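Local atomic coordinates of putative methyltransferase from antibiotic biosynthesis pathway (Anabaena variabilis ATCC 29413, PDB entry 3EGE), a protein that probably transfers methyl groups from S-adenosylmethionine, as a member of the methyltransferase superfamily, with a substrate that is not known. Residues A[90-95]-A[117-122]; A[59-64]-A[78-83]; A[34-39]-A[94-99]; A[131-136]-A[151-156]. One frame throughout, in Å; residues are numbered along the deposited sequence.

Contact 1. Residues A[90-95]-A[117-122]; sequences LPDKSV and MQRIIR
Arg119 and Asp92 form a salt bridge, with Arg119 NH1 2.9 Å from Asp92 OD1. The bond uses the anti lone pair of OD1 and lies in the guanidinium plane, although the carboxylate itself is turned 51° from that plane. Arg119 NH1 and NH2 also grip Leu90 O end-on, at 3.0 and 3.1 Å. Arg119 NE pairs with Glu116, so two acids hold this guanidinium.

The other polar contacts end on backbone oxygens. Lys93 bends at chi2 (-54°) and brings NZ to the end of helix 110-120. There Lys93 NZ donates to Ile121 O at 2.7 Å and Gln118 O at 2.9 Å. Lys93 N bonds to Arg119 O. Val95 N bonds to Ile120 O, and Arg122 N returns a bond to Val95 O. Arg122 NE reaches Lys93 O at 3.0 Å, from above the carbonyl plane.

Apolar contacts centre on Ile120. Ile120 CG1 meets Val95 CG2 at 3.7 Å, and Ile120 CD1 meets Leu90 CD1 at 3.9 Å.

The last turn of a helix generally leaves carbonyl groups without helical partners. Here loop donors meet those of Gln118, Arg119 and Ile120, and the Lys93 ammonium probably also offsets the negative end of the helix dipole.

Contact 2. Residues A[59-64]-A[78-83]; sequences VYAVEP and VEWFTG. With EDO (1,2-ethanediol), chain B.
Val59 starts a parallel strand pair with Val78. Val59 O accepts from Glu79 N at 2.8 Å, and Val59 CB lies 4.3 Å from Val78 CG2.

Tyr60 turns to the other face of the sheet, with Glu79 and Phe81. Its side chain runs beside that of Phe81 and points the same way, with Tyr60 CB 3.9 Å from Phe81 CE1.

Ala61 N donates to Glu79 O, and Ala61 O accepts from Phe81 N. The methyl sits over the Trp80 indole in a CH-pi contact, with Ala61 CB 3.9 Å from the centroid of the six-membered ring. Trp80 holds CG anti to its backbone N (chi1 -155°), which lays the indole across Ala61.

Val62 CG2 packs on Phe81 CB at 4.1 Å. Glu63 N bonds to Phe81 O, and Glu63 CB rests near Trp80 CZ2. A water joins Glu63 O, Trp80 NE1 and Thr82 OG1. Glu63 OE1 takes a 2.8 Å bond from O1 of a bound ethanediol, probably a crystallisation additive, and another from Gly44 N. An acid after the second strand, beside a glycine-rich loop, is consistent with a cofactor site of Rossmann type.

Strand 78-81 is one of the sheet's two outermost strands. Strand 37-41 flanks 58-62 on its other side, helix 47-53 packs on Val59, Ala61 and Val78, and helix 66-70 makes the crossover.

Contact 3. Residues A[34-39]-A[94-99]; sequences KGSVIA and SVDGVI
The parallel core of the Rossmann-like sheet is joined here, where strand 37-41 runs beside strand 97-101. Val37 and Asp96 begin the pairing. Val37 N gives a nearly straight bond (171°) to Asp96 OD2 at 2.9 Å, on the anti lone pair of that oxygen. Asp96 holds CG anti to its own carbonyl carbon (chi1 -61°), and this brings the carboxylate back to the neighbouring strand. Val37 O receives two N-H groups, Gly97 N in its carbonyl plane at 3.1 Å and Asp96 N from above that plane at 2.8 Å.

Regular parallel bonding follows. Ala39 N bonds to Gly97 O, and Ala39 O accepts from Ile99 N at 2.8 Å. In the 3-2-1-4-5 strand order of this fold, these are strands 1 and 4. Their side chains therefore meet helices on the two faces of the sheet.

On one face, Val95 CG1 touches both Val37 CG1 and Ala39 CB, each at 4.0 Å. Ile120 of helix 110-120 packs on Ala39 and Val98. On the other, Ile38 CD1 meets Ile99 CD1 at 4.0 Å, and Leu52 of helix 47-53 lies against both isoleucines. Gly97 sits directly beside Ile38, and Ile38 CB comes within 3.4 Å of Gly97 O.

Contact 4. Residues A[131-136]-A[151-156]; sequences FDIRLA and DALRFL
Arg134, in the loop after strand 126-131, reaches Leu153 and Phe155 of segment 151-156, which continues helix 146-153. From CB the chain runs to Arg134 CG, which lies 3.8 Å from Leu153 CD1, and CD passes the same methyl. The chain then bends at chi3 (-76°), which turns the guanidinium back toward Asp132. Arg134 NE bonds to Asp132 OD1 at 2.9 Å, on the syn side of the carboxylate, as part of a salt bridge. At the tip, Arg134 NH2 donates to Phe155 O at 2.7 Å. This bond is fairly straight (165°) and lies in the guanidinium plane. NH1 adds only weak bonds to Phe155 O and Leu153 O.

Asp132 OD1 also takes Arg134 N, which comes from above the carboxylate plane. Its other oxygen, OD2, accepts from Leu158 N, so Asp132 is tied on both oxygens and helps to position the arginine.

Apolar side chains meet beside this polar group. Phe131 CE2 lies 3.8 Å from Ala152 CB, and Ala152 O meets the edge of the Phe131 ring. Phe155 CD2 sits over one face of that ring, with the two ring planes 47° apart. Ile133 CG2 touches Leu153 CD1 at 3.7 Å. One water links Phe131 O to Leu156 O, and another links Ile133 N to Ala152 O.

The Asp132 OD1 bond to Arg134 N makes an Asx turn. It opens a short helical turn just beyond the C-terminal end of strand 126-131, the edge of the sheet at which Rossmann-like methyltransferases generally hold their ligands.

Contacts 1, 2 and 3 form one continuous region, while contact 4 lies about 28 Å from contact 3, centre to centre, and touches none of them. Contact 3 is the most buried and joins two inner strands of the sheet. Contact 2 extends the same sheet to its outermost parallel strand, and Tyr60 N probably bonds to Ile38 O between the two. Contact 1 shares Ser94 and Val95 with contact 3 and ties the helix after strand 97-101 to the loop before it. Strand ladders dominate contacts 2 and 3. The more exposed contact 1, and contact 4 at the end of strand 126-131, rely more on arginines, an acid partner and backbone carbonyls.

Contact 1. Residues A[90-95]-A[117-122]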
# COMPACT_ATOMS: atom_id res chain seq x y z
N LEU A 90 17.31 5.04 -13.22
CA LEU A 90 16.64 6.02 -14.04
C LEU A 90 17.42 7.33 -14.03
O LEU A 90 17.91 7.72 -12.99
CB LEU A 90 15.22 6.26 -13.47
CG LEU A 90 14.32 5.03 -13.31
CD1 LEU A 90 12.99 5.45 -12.65
CD2 LEU A 90 14.12 4.32 -14.67
N PRO A 91 17.54 8.01 -15.19
CA PRO A 91 18.27 9.27 -15.18
C PRO A 91 17.62 10.40 -14.38
O PRO A 91 16.47 10.30 -13.96
CB PRO A 91 18.33 9.67 -16.68
CG PRO A 91 18.02 8.43 -17.42
CD PRO A 91 17.08 7.68 -16.55
N ASP A 92 18.40 11.46 -14.18
CA ASP A 92 17.93 12.69 -13.54
C ASP A 92 16.82 13.25 -14.42
O ASP A 92 16.93 13.22 -15.66
CB ASP A 92 19.04 13.76 -13.53
CG ASP A 92 20.18 13.49 -12.57
OD1 ASP A 92 20.15 12.57 -11.76
OD2 ASP A 92 21.13 14.28 -12.61
N LYS A 93 15.76 13.75 -13.79
CA LYS A 93 14.68 14.45 -14.52
C LYS A 93 14.13 13.65 -15.73
O LYS A 93 13.98 14.17 -16.81
CB LYS A 93 15.20 15.86 -14.94
CG LYS A 93 15.88 16.69 -13.80
CD LYS A 93 14.96 16.81 -12.59
CE LYS A 93 15.51 17.46 -11.35
NZ LYS A 93 14.59 17.07 -10.17
N SER A 94 13.83 12.38 -15.48
CA SER A 94 13.34 11.41 -16.46
C SER A 94 11.85 11.05 -16.34
O SER A 94 11.31 10.35 -17.22
CB SER A 94 14.18 10.12 -16.36
OG SER A 94 14.11 9.58 -15.07
N VAL A 95 11.19 11.50 -15.27
CA VAL A 95 9.77 11.26 -15.07
C VAL A 95 9.08 12.53 -14.63
O VAL A 95 9.71 13.42 -14.04
CB VAL A 95 9.50 10.08 -14.04
CG1 VAL A 95 10.18 8.78 -14.52
CG2 VAL A 95 9.93 10.46 -12.60
N MSE A 117 13.77 9.94 -5.48
CA MSE A 117 12.50 10.34 -6.10
C MSE A 117 12.58 11.78 -6.58
O MSE A 117 12.17 12.07 -7.70
CB MSE A 117 11.31 10.18 -5.15
CG MSE A 117 11.01 8.71 -4.80
SE MSE A 117 9.66 8.59 -3.49
CE MSE A 117 9.63 6.58 -3.21
N GLN A 118 13.11 12.66 -5.73
CA GLN A 118 13.32 14.05 -6.08
C GLN A 118 14.29 14.21 -7.27
O GLN A 118 14.09 15.08 -8.11
CB GLN A 118 13.79 14.85 -4.84
CG GLN A 118 14.02 16.36 -5.08
CD GLN A 118 12.80 17.11 -5.66
OE1 GLN A 118 11.65 16.89 -5.25
NE2 GLN A 118 13.07 18.03 -6.57
N ARG A 119 15.31 13.36 -7.34
CA ARG A 119 16.31 13.43 -8.42
C ARG A 119 15.72 13.13 -9.80
O ARG A 119 16.08 13.79 -10.79
CB ARG A 119 17.46 12.45 -8.12
CG ARG A 119 18.61 12.43 -9.13
CD ARG A 119 19.65 11.38 -8.83
NE ARG A 119 19.12 10.01 -8.92
CZ ARG A 119 18.88 9.34 -10.04
NH1 ARG A 119 19.03 9.90 -11.23
NH2 ARG A 119 18.41 8.12 -9.95
N ILE A 120 14.83 12.14 -9.85
CA ILE A 120 14.22 11.69 -11.11
C ILE A 120 13.04 12.52 -11.60
O ILE A 120 12.73 12.50 -12.80
CB ILE A 120 13.85 10.15 -11.09
CG1 ILE A 120 12.64 9.84 -10.16
CG2 ILE A 120 15.10 9.35 -10.75
CD1 ILE A 120 12.11 8.39 -10.25
N ILE A 121 12.41 13.26 -10.68
CA ILE A 121 11.18 14.00 -10.98
C ILE A 121 11.40 15.37 -11.66
O ILE A 121 12.34 16.10 -11.34
CB ILE A 121 10.27 14.10 -9.72
CG1 ILE A 121 8.77 14.21 -10.12
CG2 ILE A 121 10.74 15.22 -8.77
CD1 ILE A 121 7.76 14.18 -8.92
N ARG A 122 10.50 15.70 -12.60
CA ARG A 122 10.47 17.00 -13.28
C ARG A 122 9.51 17.96 -12.53
O ARG A 122 9.83 18.33 -11.40
CB ARG A 122 10.07 16.82 -14.74
CG ARG A 122 11.05 16.08 -15.58
CD ARG A 122 10.31 15.67 -16.83
NE ARG A 122 11.12 14.78 -17.60
CZ ARG A 122 10.70 13.71 -18.28
NH1 ARG A 122 9.41 13.32 -18.33
NH2 ARG A 122 11.61 13.00 -18.93

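Contact 2. Residues A[59-64]-A[78-83]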
# COMPACT_ATOMS: atom_id res chain seq x y z
N VAL A 59 4.69 4.19 -17.46
CA VAL A 59 5.14 3.84 -16.11
C VAL A 59 6.50 3.14 -16.11
O VAL A 59 6.68 2.18 -16.84
CB VAL A 59 4.11 2.92 -15.34
CG1 VAL A 59 4.55 2.72 -13.88
CG2 VAL A 59 2.70 3.51 -15.36
N TYR A 60 7.44 3.64 -15.31
CA TYR A 60 8.73 2.98 -15.09
C TYR A 60 8.61 2.29 -13.71
O TYR A 60 8.68 2.95 -12.67
CB TYR A 60 9.92 3.96 -15.14
CG TYR A 60 10.12 4.74 -16.44
CD1 TYR A 60 9.71 4.24 -17.69
CD2 TYR A 60 10.83 5.95 -16.43
CE1 TYR A 60 9.92 4.95 -18.87
CE2 TYR A 60 11.06 6.67 -17.62
CZ TYR A 60 10.60 6.16 -18.83
OH TYR A 60 10.82 6.86 -19.98
N ALA A 61 8.40 0.97 -13.74
CA ALA A 61 8.23 0.14 -12.54
C ALA A 61 9.58 -0.29 -12.00
O ALA A 61 10.35 -0.90 -12.73
CB ALA A 61 7.40 -1.10 -12.86
N VAL A 62 9.86 0.04 -10.74
CA VAL A 62 11.10 -0.37 -10.06
C VAL A 62 10.70 -1.26 -8.88
O VAL A 62 9.93 -0.82 -8.04
CB VAL A 62 11.96 0.84 -9.58
CG1 VAL A 62 13.28 0.35 -8.95
CG2 VAL A 62 12.23 1.81 -10.77
N GLU A 63 11.24 -2.49 -8.85
CA GLU A 63 10.97 -3.50 -7.83
C GLU A 63 12.18 -4.43 -7.64
O GLU A 63 12.55 -5.08 -8.59
CB GLU A 63 9.76 -4.35 -8.28
CG GLU A 63 9.43 -5.60 -7.39
CD GLU A 63 9.34 -5.25 -5.92
OE1 GLU A 63 8.67 -4.25 -5.60
OE2 GLU A 63 9.97 -5.94 -5.09
N PRO A 64 12.77 -4.54 -6.42
CA PRO A 64 13.94 -5.46 -6.25
C PRO A 64 13.67 -6.97 -6.41
O PRO A 64 14.57 -7.71 -6.83
CB PRO A 64 14.40 -5.18 -4.80
CG PRO A 64 13.16 -4.77 -4.11
CD PRO A 64 12.45 -3.89 -5.13
N VAL A 78 4.40 -0.01 -19.74
CA VAL A 78 5.08 -0.27 -18.48
C VAL A 78 6.50 -0.78 -18.80
O VAL A 78 6.64 -1.70 -19.60
CB VAL A 78 4.32 -1.27 -17.57
CG1 VAL A 78 5.05 -1.49 -16.23
CG2 VAL A 78 2.90 -0.77 -17.29
N GLU A 79 7.53 -0.14 -18.22
CA GLU A 79 8.92 -0.61 -18.33
C GLU A 79 9.36 -1.14 -16.97
O GLU A 79 9.27 -0.42 -15.99
CB GLU A 79 9.88 0.47 -18.84
CG GLU A 79 9.54 1.05 -20.24
CD GLU A 79 9.52 0.03 -21.38
OE1 GLU A 79 9.96 -1.13 -21.23
OE2 GLU A 79 9.04 0.39 -22.47
N TRP A 80 9.86 -2.37 -16.93
CA TRP A 80 10.25 -3.01 -15.68
C TRP A 80 11.76 -2.95 -15.40
O TRP A 80 12.60 -3.36 -16.24
CB TRP A 80 9.78 -4.47 -15.65
CG TRP A 80 9.62 -4.92 -14.26
CD1 TRP A 80 10.60 -5.39 -13.40
CD2 TRP A 80 8.42 -4.84 -13.49
NE1 TRP A 80 10.05 -5.67 -12.18
CE2 TRP A 80 8.72 -5.34 -12.19
CE3 TRP A 80 7.10 -4.45 -13.79
CZ2 TRP A 80 7.75 -5.43 -11.17
CZ3 TRP A 80 6.13 -4.53 -12.76
CH2 TRP A 80 6.47 -5.02 -11.47
N PHE A 81 12.08 -2.44 -14.21
CA PHE A 81 13.44 -2.33 -13.69
C PHE A 81 13.56 -3.08 -12.35
O PHE A 81 12.75 -2.83 -11.43
CB PHE A 81 13.80 -0.86 -13.45
CG PHE A 81 13.76 -0.03 -14.69
CD1 PHE A 81 12.56 0.55 -15.12
CD2 PHE A 81 14.91 0.17 -15.45
CE1 PHE A 81 12.50 1.34 -16.30
CE2 PHE A 81 14.86 0.95 -16.64
CZ PHE A 81 13.66 1.53 -17.05
N THR A 82 14.52 -4.00 -12.26
CA THR A 82 14.83 -4.70 -11.01
C THR A 82 15.93 -3.92 -10.29
O THR A 82 17.02 -3.76 -10.81
CB THR A 82 15.22 -6.21 -11.20
OG1 THR A 82 14.15 -6.90 -11.86
CG2 THR A 82 15.46 -6.87 -9.83
N GLY A 83 15.63 -3.45 -9.10
CA GLY A 83 16.58 -2.66 -8.32
C GLY A 83 15.93 -2.18 -7.05
O GLY A 83 14.72 -2.34 -6.87
C1 EDO B . 8.35 -3.67 -2.15
O1 EDO B . 9.23 -3.07 -3.09
C2 EDO B . 6.92 -3.54 -2.66
O2 EDO B . 6.23 -4.77 -2.42
O HOH W 1 12.11 -7.10 -10.22

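Contact 3. Residues A[34-39]-A[94-99]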
# COMPACT_ATOMS: atom_id res chain seq x y z
N LYS A 34 -2.59 13.15 -19.89
CA LYS A 34 -2.42 11.88 -20.59
C LYS A 34 -1.11 11.94 -21.40
O LYS A 34 -0.82 12.95 -22.08
CB LYS A 34 -3.62 11.60 -21.52
CG LYS A 34 -3.54 10.29 -22.32
N GLY A 35 -0.33 10.86 -21.30
CA GLY A 35 0.98 10.76 -21.94
C GLY A 35 2.16 11.17 -21.07
O GLY A 35 3.28 11.21 -21.54
N SER A 36 1.90 11.51 -19.80
CA SER A 36 2.97 11.81 -18.85
C SER A 36 3.62 10.48 -18.42
O SER A 36 3.05 9.40 -18.65
CB SER A 36 2.43 12.58 -17.64
OG SER A 36 1.90 13.83 -18.05
N VAL A 37 4.83 10.59 -17.87
CA VAL A 37 5.62 9.47 -17.41
C VAL A 37 5.72 9.54 -15.88
O VAL A 37 5.89 10.63 -15.31
CB VAL A 37 7.03 9.42 -18.09
CG1 VAL A 37 7.84 8.16 -17.68
CG2 VAL A 37 6.87 9.43 -19.59
N ILE A 38 5.50 8.38 -15.23
CA ILE A 38 5.66 8.24 -13.81
C ILE A 38 6.59 7.08 -13.47
O ILE A 38 6.70 6.12 -14.23
CB ILE A 38 4.27 8.11 -13.04
CG1 ILE A 38 3.51 6.81 -13.38
CG2 ILE A 38 3.37 9.37 -13.30
CD1 ILE A 38 2.51 6.40 -12.33
N ALA A 39 7.26 7.20 -12.32
CA ALA A 39 8.07 6.13 -11.75
C ALA A 39 7.21 5.55 -10.63
O ALA A 39 6.57 6.31 -9.88
CB ALA A 39 9.36 6.62 -11.23
N SER A 94 13.83 12.38 -15.48
CA SER A 94 13.34 11.41 -16.46
C SER A 94 11.85 11.05 -16.34
O SER A 94 11.31 10.35 -17.22
CB SER A 94 14.18 10.12 -16.36
OG SER A 94 14.11 9.58 -15.07
N VAL A 95 11.19 11.50 -15.27
CA VAL A 95 9.77 11.26 -15.07
C VAL A 95 9.08 12.53 -14.63
O VAL A 95 9.71 13.42 -14.04
CB VAL A 95 9.50 10.08 -14.04
CG1 VAL A 95 10.18 8.78 -14.52
CG2 VAL A 95 9.93 10.46 -12.60
N ASP A 96 7.79 12.60 -14.94
CA ASP A 96 6.92 13.74 -14.58
C ASP A 96 6.37 13.60 -13.17
O ASP A 96 6.18 14.60 -12.52
CB ASP A 96 5.76 13.85 -15.57
CG ASP A 96 6.25 14.09 -16.96
OD1 ASP A 96 6.91 15.13 -17.13
OD2 ASP A 96 6.00 13.26 -17.86
N GLY A 97 6.12 12.36 -12.73
CA GLY A 97 5.65 12.06 -11.39
C GLY A 97 6.20 10.75 -10.84
O GLY A 97 6.78 9.95 -11.56
N VAL A 98 6.04 10.57 -9.53
CA VAL A 98 6.55 9.43 -8.83
C VAL A 98 5.51 8.94 -7.84
O VAL A 98 4.89 9.75 -7.15
CB VAL A 98 7.85 9.80 -8.05
CG1 VAL A 98 8.42 8.58 -7.29
CG2 VAL A 98 8.93 10.41 -8.98
N ILE A 99 5.33 7.62 -7.78
CA ILE A 99 4.43 6.99 -6.81
C ILE A 99 5.10 5.83 -6.05
O ILE A 99 6.03 5.19 -6.54
CB ILE A 99 3.09 6.49 -7.48
CG1 ILE A 99 3.29 5.21 -8.32
CG2 ILE A 99 2.45 7.59 -8.33
CD1 ILE A 99 2.02 4.61 -8.78

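Contact 4. Residues A[131-136]-A[151-156]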
# COMPACT_ATOMS: atom_id res chain seq x y z
N PHE A 131 1.01 4.46 5.67
CA PHE A 131 0.22 4.29 6.86
C PHE A 131 0.96 4.63 8.15
O PHE A 131 2.20 4.69 8.21
CB PHE A 131 -0.24 2.81 6.95
CG PHE A 131 0.90 1.84 7.14
CD1 PHE A 131 1.62 1.37 6.04
CD2 PHE A 131 1.30 1.45 8.41
CE1 PHE A 131 2.71 0.51 6.20
CE2 PHE A 131 2.39 0.58 8.58
CZ PHE A 131 3.10 0.12 7.48
N ASP A 132 0.15 4.78 9.19
CA ASP A 132 0.57 4.86 10.57
C ASP A 132 -0.53 4.19 11.44
O ASP A 132 -1.58 4.77 11.70
CB ASP A 132 0.83 6.29 10.97
CG ASP A 132 1.41 6.40 12.36
OD1 ASP A 132 1.49 5.37 13.08
OD2 ASP A 132 1.79 7.53 12.71
N ILE A 133 -0.23 2.98 11.91
CA ILE A 133 -1.15 2.20 12.75
C ILE A 133 -1.53 2.94 14.07
O ILE A 133 -2.63 2.75 14.60
CB ILE A 133 -0.57 0.77 13.06
CG1 ILE A 133 -1.67 -0.23 13.42
CG2 ILE A 133 0.49 0.84 14.17
CD1 ILE A 133 -2.63 -0.54 12.34
N ARG A 134 -0.63 3.80 14.56
CA ARG A 134 -0.84 4.67 15.72
C ARG A 134 -2.03 5.64 15.55
O ARG A 134 -2.53 6.16 16.56
CB ARG A 134 0.45 5.48 16.08
CG ARG A 134 1.61 4.63 16.67
CD ARG A 134 3.00 5.31 16.65
NE ARG A 134 3.39 5.19 15.28
CZ ARG A 134 4.31 4.41 14.73
NH1 ARG A 134 5.23 3.73 15.41
NH2 ARG A 134 4.37 4.43 13.43
N LEU A 135 -2.41 5.91 14.29
CA LEU A 135 -3.55 6.79 13.94
C LEU A 135 -4.85 6.03 13.67
O LEU A 135 -5.90 6.66 13.50
CB LEU A 135 -3.21 7.61 12.70
CG LEU A 135 -1.97 8.51 12.77
CD1 LEU A 135 -1.69 9.09 11.39
CD2 LEU A 135 -2.20 9.56 13.83
N ALA A 136 -4.78 4.69 13.63
CA ALA A 136 -5.94 3.86 13.40
C ALA A 136 -6.89 3.81 14.62
O ALA A 136 -6.49 4.01 15.80
CB ALA A 136 -5.51 2.44 12.99
N ASP A 151 3.66 -5.75 13.20
CA ASP A 151 4.44 -5.48 11.99
C ASP A 151 4.23 -4.05 11.51
O ASP A 151 5.17 -3.42 11.10
CB ASP A 151 4.09 -6.45 10.85
CG ASP A 151 4.55 -7.88 11.12
OD1 ASP A 151 5.37 -8.12 12.04
OD2 ASP A 151 4.07 -8.77 10.36
N ALA A 152 2.99 -3.57 11.56
CA ALA A 152 2.67 -2.21 11.17
C ALA A 152 3.33 -1.19 12.12
O ALA A 152 3.83 -0.15 11.68
CB ALA A 152 1.14 -2.01 11.12
N LEU A 153 3.35 -1.51 13.41
CA LEU A 153 3.92 -0.62 14.42
C LEU A 153 5.45 -0.44 14.32
O LEU A 153 5.99 0.51 14.89
CB LEU A 153 3.49 -1.08 15.84
CG LEU A 153 3.73 -0.17 17.03
CD1 LEU A 153 2.95 1.13 16.89
CD2 LEU A 153 3.41 -0.90 18.33
N ARG A 154 6.13 -1.33 13.59
CA ARG A 154 7.57 -1.19 13.33
C ARG A 154 7.92 0.03 12.49
O ARG A 154 8.98 0.60 12.66
CB ARG A 154 8.16 -2.46 12.66
CG ARG A 154 8.26 -3.64 13.61
CD ARG A 154 9.08 -4.81 13.05
NE ARG A 154 8.36 -5.65 12.07
CZ ARG A 154 8.39 -5.55 10.73
NH1 ARG A 154 9.09 -4.60 10.08
NH2 ARG A 154 7.68 -6.42 10.00
N PHE A 155 7.02 0.45 11.61
CA PHE A 155 7.28 1.58 10.74
C PHE A 155 7.10 2.93 11.45
O PHE A 155 6.47 2.98 12.46
CB PHE A 155 6.41 1.46 9.46
CG PHE A 155 6.82 2.39 8.34
CD1 PHE A 155 8.19 2.53 7.97
CD2 PHE A 155 5.86 3.10 7.63
CE1 PHE A 155 8.56 3.42 6.95
CE2 PHE A 155 6.22 3.94 6.59
CZ PHE A 155 7.58 4.10 6.26
N LEU A 156 7.72 3.97 10.91
CA LEU A 156 7.73 5.31 11.44
C LEU A 156 6.38 6.02 11.58
O LEU A 156 5.48 5.80 10.76
CB LEU A 156 8.53 6.24 10.51
CG LEU A 156 10.01 6.04 10.25
CD1 LEU A 156 10.44 7.04 9.20
CD2 LEU A 156 10.79 6.18 11.54
O HOH W 2 3.88 3.92 10.11
O HOH W 3 2.57 2.18 12.03